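Local coordinates for extracellular solute-binding protein (Bordetella parapertussis, PDB 3PU5) that probably captures a small solute, perhaps a polyamine, outside the cytoplasmic membrane and delivers it to an ABC-type importer, at residues M70-E84 / K96-Y108. Residues are numbered along the deposited sequence; the frame is centred on the assembly and turned at random.
Sequences MYRLIRAKKLAQVDE and KFKADWEGCGSLY
A type I' beta turn from Trp101 to Cys104 fills the angle between helix 67-75 and the extended chain that follows it, in one lobe of a periplasmic-binding-protein fold. The Schellman motif closing the helix, with Lys77 at positive phi, sends the chain back along the turn through residues 79-82, so the turn meets helix on one flank and extended backbone on the other. On the helix flank Ile74 CD1 makes the closest approach, 3.3 Å from Trp101 O, the carbonyl that also accepts the turn's own bond from Cys104 N. CG1 of Ile74 meets the rim of the indole near the ring plane, 4.0 Å from Trp101 CE3, the two side chains crossing at about a right angle. CG2, its other branch, lies alongside the Glu102 carboxylate, 3.9 Å from OE2. Tyr71 CD2 lies 4.0 Å from Trp101 CZ3, which sits at the edge of the phenol ring; a chi1 of -154° carries the ring to that side, away from the backbone N. Helix 305-322 also packs on Tyr71 and Trp101, while Asp100, whose CB covers one face of the indole, is hydrogen-bonded to Thr305.

Along the extended chain, backbone bonds and side-chain packing both contribute. Val82 N donates to Gly103 O at 2.9 Å in a nearly straight bond (177° at the hydrogen), and the same oxygen receives a longer CA-H...O contact from Gln81 and touches Val82 CG2. Cys104 CB lies 3.5 Å from Ala80 O and also packs on Leu79 CB, and SG lies beside Leu79 O. Where the two backbones do not bond directly, one water joins them, donating to Ala80 O at 2.7 Å and to Cys104 O at 2.8 Å.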
loop_
_atom_site.group_PDB
_atom_site.type_symbol
_atom_site.label_atom_id
_atom_site.label_comp_id
_atom_site.label_asym_id
_atom_site.label_seq_id
_atom_site.Cartn_x
_atom_site.Cartn_y
_atom_site.Cartn_z
HETATM N N MSE A 70 6.022 -9.471 -6.874
HETATM C CA MSE A 70 4.892 -10.278 -7.328
HETATM C C MSE A 70 4.728 -10.159 -8.835
HETATM O O MSE A 70 4.356 -11.125 -9.507
HETATM C CB MSE A 70 3.584 -9.893 -6.631
HETATM C CG MSE A 70 2.429 -10.853 -6.947
HETATM SE SE MSE A 70 2.736 -12.627 -6.149
HETATM C CE MSE A 70 2.658 -12.095 -4.258
ATOM N N TYR A 71 4.997 -8.972 -9.368
ATOM C CA TYR A 71 4.892 -8.779 -10.806
ATOM C C TYR A 71 5.887 -9.686 -11.528
ATOM O O TYR A 71 5.664 -10.067 -12.664
ATOM C CB TYR A 71 5.105 -7.314 -11.190
ATOM C CG TYR A 71 4.418 -6.941 -12.490
ATOM C CD1 TYR A 71 5.138 -6.826 -13.679
ATOM C CD2 TYR A 71 3.046 -6.720 -12.530
ATOM C CE1 TYR A 71 4.509 -6.492 -14.872
ATOM C CE2 TYR A 71 2.408 -6.386 -13.714
ATOM C CZ TYR A 71 3.146 -6.275 -14.883
ATOM O OH TYR A 71 2.512 -5.945 -16.066
ATOM N N ARG A 72 6.977 -10.049 -10.858
ATOM C CA ARG A 72 7.938 -10.989 -11.436
ATOM C C ARG A 72 7.283 -12.351 -11.679
ATOM O O ARG A 72 7.474 -12.976 -12.728
ATOM C CB ARG A 72 9.158 -11.159 -10.517
ATOM C CG ARG A 72 9.988 -9.906 -10.332
ATOM C CD ARG A 72 10.944 -10.048 -9.147
ATOM N NE ARG A 72 11.988 -11.039 -9.391
ATOM C CZ ARG A 72 12.885 -11.415 -8.485
ATOM N NH1 ARG A 72 12.864 -10.885 -7.268
ATOM N NH2 ARG A 72 13.809 -12.320 -8.792
ATOM N N LEU A 73 6.519 -12.804 -10.692
ATOM C CA LEU A 73 5.871 -14.102 -10.747
ATOM C C LEU A 73 4.737 -14.099 -11.755
ATOM O O LEU A 73 4.428 -15.120 -12.362
ATOM C CB LEU A 73 5.328 -14.468 -9.373
ATOM C CG LEU A 73 6.418 -14.778 -8.368
ATOM C CD1 LEU A 73 5.819 -15.532 -7.194
ATOM C CD2 LEU A 73 7.473 -15.607 -9.059
ATOM N N ILE A 74 4.106 -12.944 -11.914
ATOM C CA ILE A 74 3.101 -12.766 -12.955
ATOM C C ILE A 74 3.720 -12.962 -14.329
ATOM O O ILE A 74 3.192 -13.698 -15.159
ATOM C CB ILE A 74 2.491 -11.363 -12.905
ATOM C CG1 ILE A 74 1.471 -11.285 -11.777
ATOM C CG2 ILE A 74 1.794 -11.039 -14.226
ATOM C CD1 ILE A 74 0.271 -12.155 -12.031
ATOM N N ARG A 75 4.841 -12.285 -14.559
ATOM C CA ARG A 75 5.540 -12.345 -15.836
ATOM C C ARG A 75 6.071 -13.748 -16.138
ATOM O O ARG A 75 6.201 -14.127 -17.303
ATOM C CB ARG A 75 6.690 -11.335 -15.853
ATOM C CG ARG A 75 6.231 -9.886 -15.768
ATOM C CD ARG A 75 5.326 -9.535 -16.934
ATOM N NE ARG A 75 6.007 -9.720 -18.214
ATOM C CZ ARG A 75 5.509 -9.348 -19.391
ATOM N NH1 ARG A 75 4.316 -8.757 -19.454
ATOM N NH2 ARG A 75 6.206 -9.560 -20.504
ATOM N N ALA A 76 6.376 -14.514 -15.090
ATOM C CA ALA A 76 6.920 -15.860 -15.257
ATOM C C ALA A 76 5.871 -16.976 -15.126
ATOM O O ALA A 76 6.223 -18.153 -15.059
ATOM C CB ALA A 76 8.070 -16.089 -14.286
ATOM N N LYS A 77 4.595 -16.601 -15.080
ATOM C CA LYS A 77 3.486 -17.563 -15.059
ATOM C C LYS A 77 3.532 -18.539 -13.875
ATOM O O LYS A 77 3.283 -19.747 -14.036
ATOM C CB LYS A 77 3.429 -18.357 -16.371
ATOM C CG LYS A 77 3.740 -17.545 -17.624
ATOM C CD LYS A 77 2.730 -16.427 -17.870
ATOM C CE LYS A 77 3.060 -15.683 -19.174
ATOM N NZ LYS A 77 2.125 -14.552 -19.464
ATOM N N LYS A 78 3.834 -18.024 -12.687
ATOM C CA LYS A 78 3.979 -18.897 -11.518
ATOM C C LYS A 78 2.743 -18.926 -10.614
ATOM O O LYS A 78 2.722 -19.626 -9.602
ATOM C CB LYS A 78 5.222 -18.511 -10.712
ATOM C CG LYS A 78 6.535 -18.786 -11.445
ATOM C CD LYS A 78 6.746 -20.287 -11.602
ATOM C CE LYS A 78 8.062 -20.596 -12.281
ATOM N NZ LYS A 78 8.126 -22.050 -12.629
ATOM N N LEU A 79 1.706 -18.187 -10.989
ATOM C CA LEU A 79 0.528 -18.046 -10.139
ATOM C C LEU A 79 -0.689 -18.677 -10.797
ATOM O O LEU A 79 -0.856 -18.577 -12.000
ATOM C CB LEU A 79 0.269 -16.562 -9.887
ATOM C CG LEU A 79 1.485 -15.797 -9.363
ATOM C CD1 LEU A 79 1.153 -14.308 -9.204
ATOM C CD2 LEU A 79 1.936 -16.399 -8.046
ATOM N N ALA A 80 -1.544 -19.330 -10.014
ATOM C CA ALA A 80 -2.717 -19.975 -10.591
ATOM C C ALA A 80 -3.843 -18.975 -10.821
ATOM O O ALA A 80 -3.977 -17.993 -10.090
ATOM C CB ALA A 80 -3.192 -21.127 -9.705
ATOM N N GLN A 81 -4.655 -19.229 -11.839
ATOM C CA GLN A 81 -5.832 -18.406 -12.092
ATOM C C GLN A 81 -6.838 -18.526 -10.946
ATOM O O GLN A 81 -7.048 -19.609 -10.399
ATOM C CB GLN A 81 -6.487 -18.793 -13.426
ATOM C CG GLN A 81 -6.991 -20.244 -13.470
ATOM C CD GLN A 81 -7.485 -20.672 -14.852
ATOM O OE1 GLN A 81 -8.564 -20.260 -15.304
ATOM N NE2 GLN A 81 -6.699 -21.515 -15.525
ATOM N N VAL A 82 -7.441 -17.406 -10.571
ATOM C CA VAL A 82 -8.480 -17.406 -9.557
ATOM C C VAL A 82 -9.607 -16.478 -9.987
ATOM O O VAL A 82 -9.374 -15.478 -10.667
ATOM C CB VAL A 82 -7.954 -16.960 -8.166
ATOM C CG1 VAL A 82 -7.023 -18.013 -7.565
ATOM C CG2 VAL A 82 -7.257 -15.602 -8.252
ATOM N N ASP A 83 -10.828 -16.814 -9.587
ATOM C CA ASP A 83 -11.976 -15.961 -9.856
ATOM C C ASP A 83 -13.082 -16.201 -8.839
ATOM O O ASP A 83 -12.908 -16.941 -7.868
ATOM C CB ASP A 83 -12.500 -16.175 -11.286
ATOM C CG ASP A 83 -12.937 -17.606 -11.550
ATOM O OD1 ASP A 83 -13.435 -18.274 -10.620
ATOM O OD2 ASP A 83 -12.792 -18.062 -12.702
ATOM N N GLU A 84 -14.226 -15.572 -9.075
ATOM C CA GLU A 84 -15.354 -15.640 -8.152
ATOM C C GLU A 84 -15.918 -17.049 -7.959
ATOM O O GLU A 84 -16.555 -17.325 -6.944
ATOM C CB GLU A 84 -16.439 -14.661 -8.605
ATOM C CG GLU A 84 -15.883 -13.244 -8.707
ATOM C CD GLU A 84 -16.741 -12.308 -9.529
ATOM O OE1 GLU A 84 -17.888 -12.680 -9.876
ATOM O OE2 GLU A 84 -16.255 -11.190 -9.821
ATOM N N LYS A 96 -10.131 -2.611 -9.217
ATOM C CA LYS A 96 -8.842 -1.937 -9.125
ATOM C C LYS A 96 -7.806 -2.691 -8.295
ATOM O O LYS A 96 -6.614 -2.565 -8.546
ATOM C CB LYS A 96 -9.001 -0.524 -8.575
ATOM C CG LYS A 96 -9.557 -0.424 -7.170
ATOM C CD LYS A 96 -9.558 1.050 -6.791
ATOM C CE LYS A 96 -10.533 1.355 -5.706
ATOM N NZ LYS A 96 -10.711 2.844 -5.603
ATOM N N PHE A 97 -8.259 -3.454 -7.300
ATOM C CA PHE A 97 -7.351 -4.212 -6.437
ATOM C C PHE A 97 -6.855 -5.481 -7.116
ATOM O O PHE A 97 -5.916 -6.129 -6.642
ATOM C CB PHE A 97 -8.038 -4.555 -5.113
ATOM C CG PHE A 97 -8.461 -3.351 -4.345
ATOM C CD1 PHE A 97 -7.513 -2.489 -3.819
ATOM C CD2 PHE A 97 -9.803 -3.060 -4.170
ATOM C CE1 PHE A 97 -7.883 -1.360 -3.126
ATOM C CE2 PHE A 97 -10.195 -1.917 -3.465
ATOM C CZ PHE A 97 -9.228 -1.069 -2.942
ATOM N N LYS A 98 -7.496 -5.824 -8.228
ATOM C CA LYS A 98 -7.169 -7.026 -8.979
ATOM C C LYS A 98 -6.561 -6.722 -10.353
ATOM O O LYS A 98 -5.987 -7.602 -11.001
ATOM C CB LYS A 98 -8.434 -7.870 -9.154
ATOM C CG LYS A 98 -9.165 -8.170 -7.845
ATOM C CD LYS A 98 -10.412 -9.023 -8.086
ATOM C CE LYS A 98 -11.627 -8.187 -8.443
ATOM N NZ LYS A 98 -12.842 -9.049 -8.478
ATOM N N ALA A 99 -6.684 -5.471 -10.788
ATOM C CA ALA A 99 -6.386 -5.103 -12.173
ATOM C C ALA A 99 -4.982 -5.458 -12.668
ATOM O O ALA A 99 -4.820 -5.836 -13.821
ATOM C CB ALA A 99 -6.670 -3.622 -12.415
ATOM N N ASP A 100 -3.969 -5.340 -11.818
ATOM C CA ASP A 100 -2.604 -5.593 -12.277
ATOM C C ASP A 100 -2.263 -7.086 -12.434
ATOM O O ASP A 100 -1.268 -7.436 -13.061
ATOM C CB ASP A 100 -1.585 -4.929 -11.336
ATOM C CG ASP A 100 -1.554 -3.407 -11.473
ATOM O OD1 ASP A 100 -2.047 -2.877 -12.493
ATOM O OD2 ASP A 100 -1.028 -2.736 -10.565
ATOM N N TRP A 101 -3.079 -7.966 -11.868
ATOM C CA TRP A 101 -2.607 -9.330 -11.596
ATOM C C TRP A 101 -3.091 -10.413 -12.572
ATOM O O TRP A 101 -2.941 -11.610 -12.327
ATOM C CB TRP A 101 -2.874 -9.669 -10.119
ATOM C CG TRP A 101 -2.543 -8.472 -9.290
ATOM C CD1 TRP A 101 -3.423 -7.652 -8.639
ATOM C CD2 TRP A 101 -1.243 -7.904 -9.092
ATOM N NE1 TRP A 101 -2.746 -6.617 -8.031
ATOM C CE2 TRP A 101 -1.408 -6.752 -8.294
ATOM C CE3 TRP A 101 0.048 -8.261 -9.503
ATOM C CZ2 TRP A 101 -0.331 -5.963 -7.896
ATOM C CZ3 TRP A 101 1.114 -7.471 -9.105
ATOM C CH2 TRP A 101 0.916 -6.337 -8.310
ATOM N N GLU A 102 -3.656 -9.964 -13.685
ATOM C CA GLU A 102 -4.028 -10.829 -14.795
ATOM C C GLU A 102 -4.841 -12.046 -14.365
ATOM O O GLU A 102 -4.606 -13.161 -14.834
ATOM C CB GLU A 102 -2.779 -11.214 -15.613
ATOM C CG GLU A 102 -2.157 -9.999 -16.306
ATOM C CD GLU A 102 -0.888 -10.305 -17.078
ATOM O OE1 GLU A 102 -0.720 -11.454 -17.550
ATOM O OE2 GLU A 102 -0.055 -9.383 -17.217
ATOM N N GLY A 103 -5.801 -11.811 -13.471
ATOM C CA GLY A 103 -6.712 -12.843 -13.013
ATOM C C GLY A 103 -6.072 -13.870 -12.104
ATOM O O GLY A 103 -6.628 -14.949 -11.879
ATOM N N CYS A 104 -4.897 -13.542 -11.581
ATOM C CA CYS A 104 -4.154 -14.474 -10.739
ATOM C C CYS A 104 -3.796 -13.871 -9.384
ATOM O O CYS A 104 -2.898 -14.381 -8.705
ATOM C CB CYS A 104 -2.860 -14.928 -11.430
ATOM S SG CYS A 104 -3.081 -15.758 -13.017
ATOM N N GLY A 105 -4.476 -12.794 -8.987
ATOM C CA GLY A 105 -4.130 -12.149 -7.727
ATOM C C GLY A 105 -5.005 -10.992 -7.281
ATOM O O GLY A 105 -5.844 -10.488 -8.039
ATOM N N SER A 106 -4.795 -10.564 -6.039
ATOM C CA SER A 106 -5.476 -9.387 -5.510
ATOM C C SER A 106 -4.686 -8.765 -4.366
ATOM O O SER A 106 -4.089 -9.476 -3.557
ATOM C CB SER A 106 -6.863 -9.773 -5.001
ATOM O OG SER A 106 -7.521 -8.643 -4.466
ATOM N N LEU A 107 -4.674 -7.437 -4.289
ATOM C CA LEU A 107 -4.209 -6.785 -3.071
ATOM C C LEU A 107 -5.054 -7.333 -1.923
ATOM O O LEU A 107 -6.222 -7.670 -2.128
ATOM C CB LEU A 107 -4.355 -5.262 -3.159
ATOM C CG LEU A 107 -3.165 -4.458 -3.696
ATOM C CD1 LEU A 107 -3.019 -4.657 -5.194
ATOM C CD2 LEU A 107 -3.298 -2.966 -3.362
ATOM N N TYR A 108 -4.470 -7.458 -0.731
ATOM C CA TYR A 108 -5.238 -7.950 0.414
ATOM C C TYR A 108 -5.307 -6.970 1.584
ATOM O O TYR A 108 -5.868 -7.285 2.631
ATOM C CB TYR A 108 -4.804 -9.356 0.863
ATOM C CG TYR A 108 -3.401 -9.531 1.434
ATOM C CD1 TYR A 108 -3.187 -9.563 2.817
ATOM C CD2 TYR A 108 -2.309 -9.766 0.599
ATOM C CE1 TYR A 108 -1.906 -9.786 3.349
ATOM C CE2 TYR A 108 -1.028 -9.983 1.117
ATOM C CZ TYR A 108 -0.836 -9.992 2.488
ATOM O OH TYR A 108 0.426 -10.214 2.992
HETATM O O HOH W 1 -3.656 -16.848 -7.701
#